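Local coordinates for DUF5624 domain-containing protein (Legionella pneumophila subsp. pneumophila, PDB 4JX2) that is of unknown function, a putative secreted protein of a domain family not yet assigned a role, combining many helices with one small mixed beta sheet, at residues F82-L87 with K99-T104; H255-R261 with R295-P300. All blocks are in the same frame, centred on the assembly; numbering follows the deposited sequence.

Contact 1: residues F82-L87 with K99-T104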
# COMPACT_ATOMS: atom_id res chain seq x y z
N PHE A 82 14.22 1.33 5.56
CA PHE A 82 13.33 1.28 6.71
C PHE A 82 12.58 -0.01 6.59
O PHE A 82 11.60 -0.09 5.85
CB PHE A 82 12.38 2.49 6.75
CG PHE A 82 13.07 3.83 6.99
CD1 PHE A 82 13.52 4.60 5.92
CD2 PHE A 82 13.23 4.33 8.28
CE1 PHE A 82 14.12 5.84 6.14
CE2 PHE A 82 13.81 5.58 8.49
CZ PHE A 82 14.26 6.32 7.42
N ILE A 83 13.11 -1.07 7.21
CA ILE A 83 12.54 -2.40 7.10
C ILE A 83 12.11 -2.87 8.48
O ILE A 83 12.94 -3.02 9.38
CB ILE A 83 13.53 -3.38 6.39
CG1 ILE A 83 13.77 -2.89 4.93
CG2 ILE A 83 12.98 -4.84 6.43
CD1 ILE A 83 14.77 -3.61 4.14
N ASN A 84 10.78 -3.11 8.61
CA ASN A 84 10.07 -3.54 9.82
C ASN A 84 10.11 -2.42 10.85
O ASN A 84 9.32 -1.49 10.71
CB ASN A 84 10.60 -4.87 10.37
CG ASN A 84 10.15 -6.06 9.57
OD1 ASN A 84 8.99 -6.15 9.15
ND2 ASN A 84 11.04 -7.03 9.39
N SER A 85 11.03 -2.45 11.85
CA SER A 85 11.14 -1.37 12.84
C SER A 85 12.51 -0.65 12.77
O SER A 85 12.69 0.39 13.40
CB SER A 85 10.92 -1.92 14.25
OG SER A 85 9.65 -2.54 14.38
N THR A 86 13.46 -1.22 12.01
CA THR A 86 14.82 -0.72 11.95
C THR A 86 15.14 0.05 10.68
O THR A 86 14.65 -0.28 9.60
CB THR A 86 15.78 -1.92 12.08
OG1 THR A 86 15.42 -2.69 13.23
CG2 THR A 86 17.27 -1.53 12.18
N LEU A 87 16.00 1.08 10.82
CA LEU A 87 16.61 1.80 9.72
C LEU A 87 17.99 1.22 9.47
O LEU A 87 18.80 1.15 10.41
CB LEU A 87 16.71 3.32 9.95
CG LEU A 87 17.54 4.06 8.86
CD1 LEU A 87 16.97 3.85 7.46
CD2 LEU A 87 17.64 5.51 9.14
N LYS A 99 22.57 1.28 11.68
CA LYS A 99 21.51 0.34 12.05
C LYS A 99 20.85 0.93 13.29
O LYS A 99 21.48 1.00 14.34
CB LYS A 99 22.05 -1.09 12.27
CG LYS A 99 21.00 -2.10 12.73
CD LYS A 99 21.47 -3.53 12.52
CE LYS A 99 21.69 -4.29 13.81
NZ LYS A 99 22.03 -5.72 13.56
N GLN A 100 19.60 1.41 13.15
CA GLN A 100 18.88 2.03 14.25
C GLN A 100 17.40 1.64 14.28
O GLN A 100 16.73 1.71 13.26
CB GLN A 100 19.01 3.57 14.13
CG GLN A 100 18.29 4.40 15.20
CD GLN A 100 19.00 4.49 16.53
OE1 GLN A 100 20.19 4.23 16.65
NE2 GLN A 100 18.28 4.93 17.54
N LEU A 101 16.87 1.32 15.47
CA LEU A 101 15.45 1.04 15.66
C LEU A 101 14.64 2.36 15.72
O LEU A 101 14.93 3.24 16.53
CB LEU A 101 15.26 0.22 16.93
CG LEU A 101 15.42 -1.28 16.73
CD1 LEU A 101 15.89 -1.93 17.98
CD2 LEU A 101 14.14 -1.91 16.22
N MSE A 102 13.62 2.48 14.85
CA MSE A 102 12.78 3.67 14.73
C MSE A 102 11.57 3.62 15.70
O MSE A 102 10.85 4.61 15.88
CB MSE A 102 12.34 3.87 13.26
CG MSE A 102 13.47 4.36 12.38
SE MSE A 102 14.16 6.13 12.96
CE MSE A 102 15.43 5.68 14.25
N ARG A 103 11.37 2.45 16.31
CA ARG A 103 10.35 2.08 17.30
C ARG A 103 10.84 0.82 18.01
O ARG A 103 11.58 0.05 17.41
CB ARG A 103 8.94 1.88 16.68
CG ARG A 103 8.87 0.89 15.53
CD ARG A 103 7.45 0.53 15.14
NE ARG A 103 6.91 -0.53 15.98
CZ ARG A 103 5.90 -0.37 16.82
NH1 ARG A 103 5.29 0.81 16.93
NH2 ARG A 103 5.48 -1.39 17.56
N THR A 104 10.45 0.65 19.28
CA THR A 104 10.77 -0.50 20.14
C THR A 104 12.30 -0.62 20.40
O THR A 104 12.81 -1.74 20.57
CB THR A 104 10.15 -1.84 19.60
OG1 THR A 104 10.87 -2.30 18.43
CG2 THR A 104 8.64 -1.75 19.35
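Leu87 and Gln100 face each other across an antiparallel beta hairpin, strands 86-90 and 96-101, as a hydrogen-bonded pair: Leu87 N donates to Gln100 O at 2.6 Å and Gln100 N returns a bond to Leu87 O at 2.9 Å. Beside them Thr86 and Leu101 form a non-hydrogen-bonded pair. Beyond the regular pairing the backbone link continues, because Met102 N binds Ser85 O at 2.7 Å. Ser85 is a corner of the type II' turn from Ile83 to Thr86, the reversal that joins strand 79-84 to strand 86-90. Two consecutive hairpins thus make a beta meander, and Met102, just past the last strand, bonds the turn of the first hairpin.

The side chains divide between the two faces. On that of Leu87 and Gln100, Phe82 joins from strand 79-84, which flanks 86-90 on the side away from 96-101: Leu87 CD1 sits 3.5 Å above the centre of one face of the Phe82 ring. With CG anti to its carbonyl carbon (chi1 -73°), Met102, present as selenomethionine, sets that atom beside the ring edge, 4.1 Å from Phe82 CE2. Leu242 of helix 223-247 packs on both Leu87 and Met102, and Ser238 OG of that helix hydrogen-bonds Met102 O. On the other face Leu101 CD2 lies against Thr86 OG1 (3.3 Å), and Thr86 CG2, set anti to its amide nitrogen, meets the aliphatic Lys99 CG at 3.8 Å.

At the turn, Ser85 CB rests between Leu101 CD2 and Arg103 CG. The Arg103 guanidinium presents its edge to the serine hydroxyl, with Ser85 OG in the guanidinium plane and 3.8 Å from Arg103 NE.

Contact 2: residues H255-R261 with R295-P300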
# COMPACT_ATOMS: atom_id res chain seq x y z
N HIS A 255 21.54 11.57 -4.37
CA HIS A 255 21.72 10.25 -4.96
C HIS A 255 21.31 9.10 -4.06
O HIS A 255 21.47 7.94 -4.45
CB HIS A 255 23.17 10.06 -5.42
CG HIS A 255 23.51 10.95 -6.56
ND1 HIS A 255 24.44 11.96 -6.42
CD2 HIS A 255 22.97 11.00 -7.80
CE1 HIS A 255 24.48 12.56 -7.59
NE2 HIS A 255 23.61 12.02 -8.45
N ALA A 256 20.75 9.41 -2.88
CA ALA A 256 20.25 8.41 -1.92
C ALA A 256 19.09 7.61 -2.53
O ALA A 256 18.38 8.10 -3.40
CB ALA A 256 19.82 9.09 -0.62
N LYS A 257 18.96 6.35 -2.11
CA LYS A 257 17.93 5.43 -2.58
C LYS A 257 17.15 4.99 -1.34
O LYS A 257 17.68 4.23 -0.54
CB LYS A 257 18.61 4.25 -3.31
CG LYS A 257 19.38 4.69 -4.55
CD LYS A 257 20.35 3.65 -5.07
CE LYS A 257 20.85 4.03 -6.44
NZ LYS A 257 21.90 3.09 -6.93
N VAL A 258 15.92 5.52 -1.13
CA VAL A 258 15.13 5.25 0.08
C VAL A 258 14.02 4.23 -0.21
O VAL A 258 13.22 4.40 -1.14
CB VAL A 258 14.57 6.53 0.76
CG1 VAL A 258 13.89 6.21 2.07
CG2 VAL A 258 15.69 7.54 1.00
N ILE A 259 14.01 3.15 0.61
CA ILE A 259 13.04 2.06 0.60
C ILE A 259 12.34 2.04 1.95
O ILE A 259 13.01 1.96 2.99
CB ILE A 259 13.69 0.68 0.25
CG1 ILE A 259 14.07 0.62 -1.24
CG2 ILE A 259 12.79 -0.51 0.68
CD1 ILE A 259 14.98 -0.50 -1.59
N ILE A 260 11.01 2.13 1.92
CA ILE A 260 10.18 2.09 3.13
C ILE A 260 9.30 0.83 3.08
O ILE A 260 8.43 0.71 2.22
CB ILE A 260 9.36 3.39 3.33
CG1 ILE A 260 10.31 4.62 3.49
CG2 ILE A 260 8.41 3.23 4.52
CD1 ILE A 260 9.69 5.97 3.41
N ARG A 261 9.56 -0.10 4.01
CA ARG A 261 8.82 -1.34 4.27
C ARG A 261 8.68 -1.42 5.80
O ARG A 261 9.01 -2.41 6.44
CB ARG A 261 9.54 -2.55 3.64
CG ARG A 261 8.72 -3.84 3.66
CD ARG A 261 9.61 -4.98 4.13
NE ARG A 261 8.90 -6.24 4.26
CZ ARG A 261 8.35 -6.68 5.39
NH1 ARG A 261 8.41 -5.95 6.49
NH2 ARG A 261 7.74 -7.86 5.42
N ARG A 295 12.53 9.56 -5.28
CA ARG A 295 13.61 8.62 -4.96
C ARG A 295 13.28 7.81 -3.69
O ARG A 295 14.08 6.96 -3.28
CB ARG A 295 14.93 9.39 -4.82
CG ARG A 295 15.38 10.02 -6.14
CD ARG A 295 16.77 10.59 -6.08
NE ARG A 295 17.77 9.55 -5.87
CZ ARG A 295 18.37 8.87 -6.84
NH1 ARG A 295 18.07 9.12 -8.11
NH2 ARG A 295 19.27 7.94 -6.56
N ILE A 296 12.07 8.06 -3.11
CA ILE A 296 11.51 7.42 -1.92
C ILE A 296 10.39 6.48 -2.35
O ILE A 296 9.35 6.95 -2.82
CB ILE A 296 11.00 8.49 -0.90
CG1 ILE A 296 12.12 9.48 -0.50
CG2 ILE A 296 10.38 7.81 0.32
CD1 ILE A 296 11.65 10.81 -0.04
N TYR A 297 10.59 5.16 -2.18
CA TYR A 297 9.59 4.18 -2.59
C TYR A 297 9.10 3.39 -1.40
O TYR A 297 9.91 2.90 -0.61
CB TYR A 297 10.14 3.23 -3.68
CG TYR A 297 10.45 3.94 -4.99
CD1 TYR A 297 9.44 4.35 -5.85
CD2 TYR A 297 11.77 4.23 -5.35
CE1 TYR A 297 9.72 5.03 -7.03
CE2 TYR A 297 12.06 4.91 -6.53
CZ TYR A 297 11.04 5.29 -7.37
OH TYR A 297 11.32 5.98 -8.52
N ILE A 298 7.76 3.29 -1.24
CA ILE A 298 7.14 2.48 -0.21
C ILE A 298 6.88 1.15 -0.88
O ILE A 298 6.05 1.08 -1.78
CB ILE A 298 5.89 3.12 0.45
CG1 ILE A 298 6.25 4.50 1.06
CG2 ILE A 298 5.30 2.15 1.51
CD1 ILE A 298 5.14 5.27 1.49
N THR A 299 7.65 0.11 -0.50
CA THR A 299 7.60 -1.21 -1.11
C THR A 299 7.15 -2.25 -0.06
O THR A 299 7.98 -3.03 0.43
CB THR A 299 8.97 -1.54 -1.72
OG1 THR A 299 9.95 -1.51 -0.69
CG2 THR A 299 9.36 -0.59 -2.86
N PRO A 300 5.82 -2.33 0.27
CA PRO A 300 5.39 -3.24 1.34
C PRO A 300 5.63 -4.74 1.07
O PRO A 300 5.70 -5.53 2.02
CB PRO A 300 3.90 -2.93 1.48
CG PRO A 300 3.78 -1.52 1.02
CD PRO A 300 4.69 -1.50 -0.18
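The guanidinium of Arg295 turns its edge to the backbone just before strand 257-262, with Ala256 O near the guanidinium plane (13° out of it) and bound by Arg295 NE at 2.9 Å. That is the firm bond; two weak ones from Arg295 NH2, to Ala256 O and, obliquely, to His255 O, probably help to hold the plane. The chain reaches this position by bending at its third torsion (65°). The side chain of Lys257 crosses it obliquely, CG nearest to Arg295 NH2, whereas the lysine amine continues to Gln74 O. The ring of Tyr297 meets Trp326 edge-to-face, and its hydroxyl is hydrogen-bonded to Arg333 and His330.

Between the strands the backbones run parallel, their axes 20° apart. Val258 N donates to Arg295 O (3.2 Å), and Tyr297 N to Val258 O (2.9 Å). Ile260 N then donates to Tyr297 O, and Thr299 N, just past the strand, to Ile260 O. Val258, Ile260, Ile296 and Ile298 pack as aliphatic side chains on one face: Ile260 CD1 comes to 3.7 Å from Ile296 CG2, and Ile260 CB to 4.0 Å from Ile298 CG1. Val283 and Val280 of helix 279-286 pack on this face. Across the sheet Ile259 CG2 touches Thr299 OG1, on the side taken by helix 315-339, and Pro380 of the second subunit packs on Tyr297.

A strand, a helix laid over the sheet and a second strand parallel to the first and next to it are the elements of a beta-alpha-beta crossover, here 257-262, 279-286 and 296-298.

How the contacts relate
Contacts 1 and 2 lie towards opposite edges of one mixed sheet, with centres 14 Å apart: 96-101 and 296-298 are its outermost strands within this chain, so the antiparallel meander gives way to the parallel crossover in the middle. The join is between strands 79-84 and 257-262, where Phe82 O lies 2.8 Å from Arg261 N and Asn84 N lies 2.9 Å from Arg261 O, both probable hydrogen bonds. Phe82 CD1 also packs on Ile260 CG1 at 4.0 Å. Near contact 1 Arg103 NH2 hydrogen-bonds a triethylene glycol, probably from the crystallisation liquor, at about 3 Å between nearest atoms, whereas contact 2 borders the second subunit.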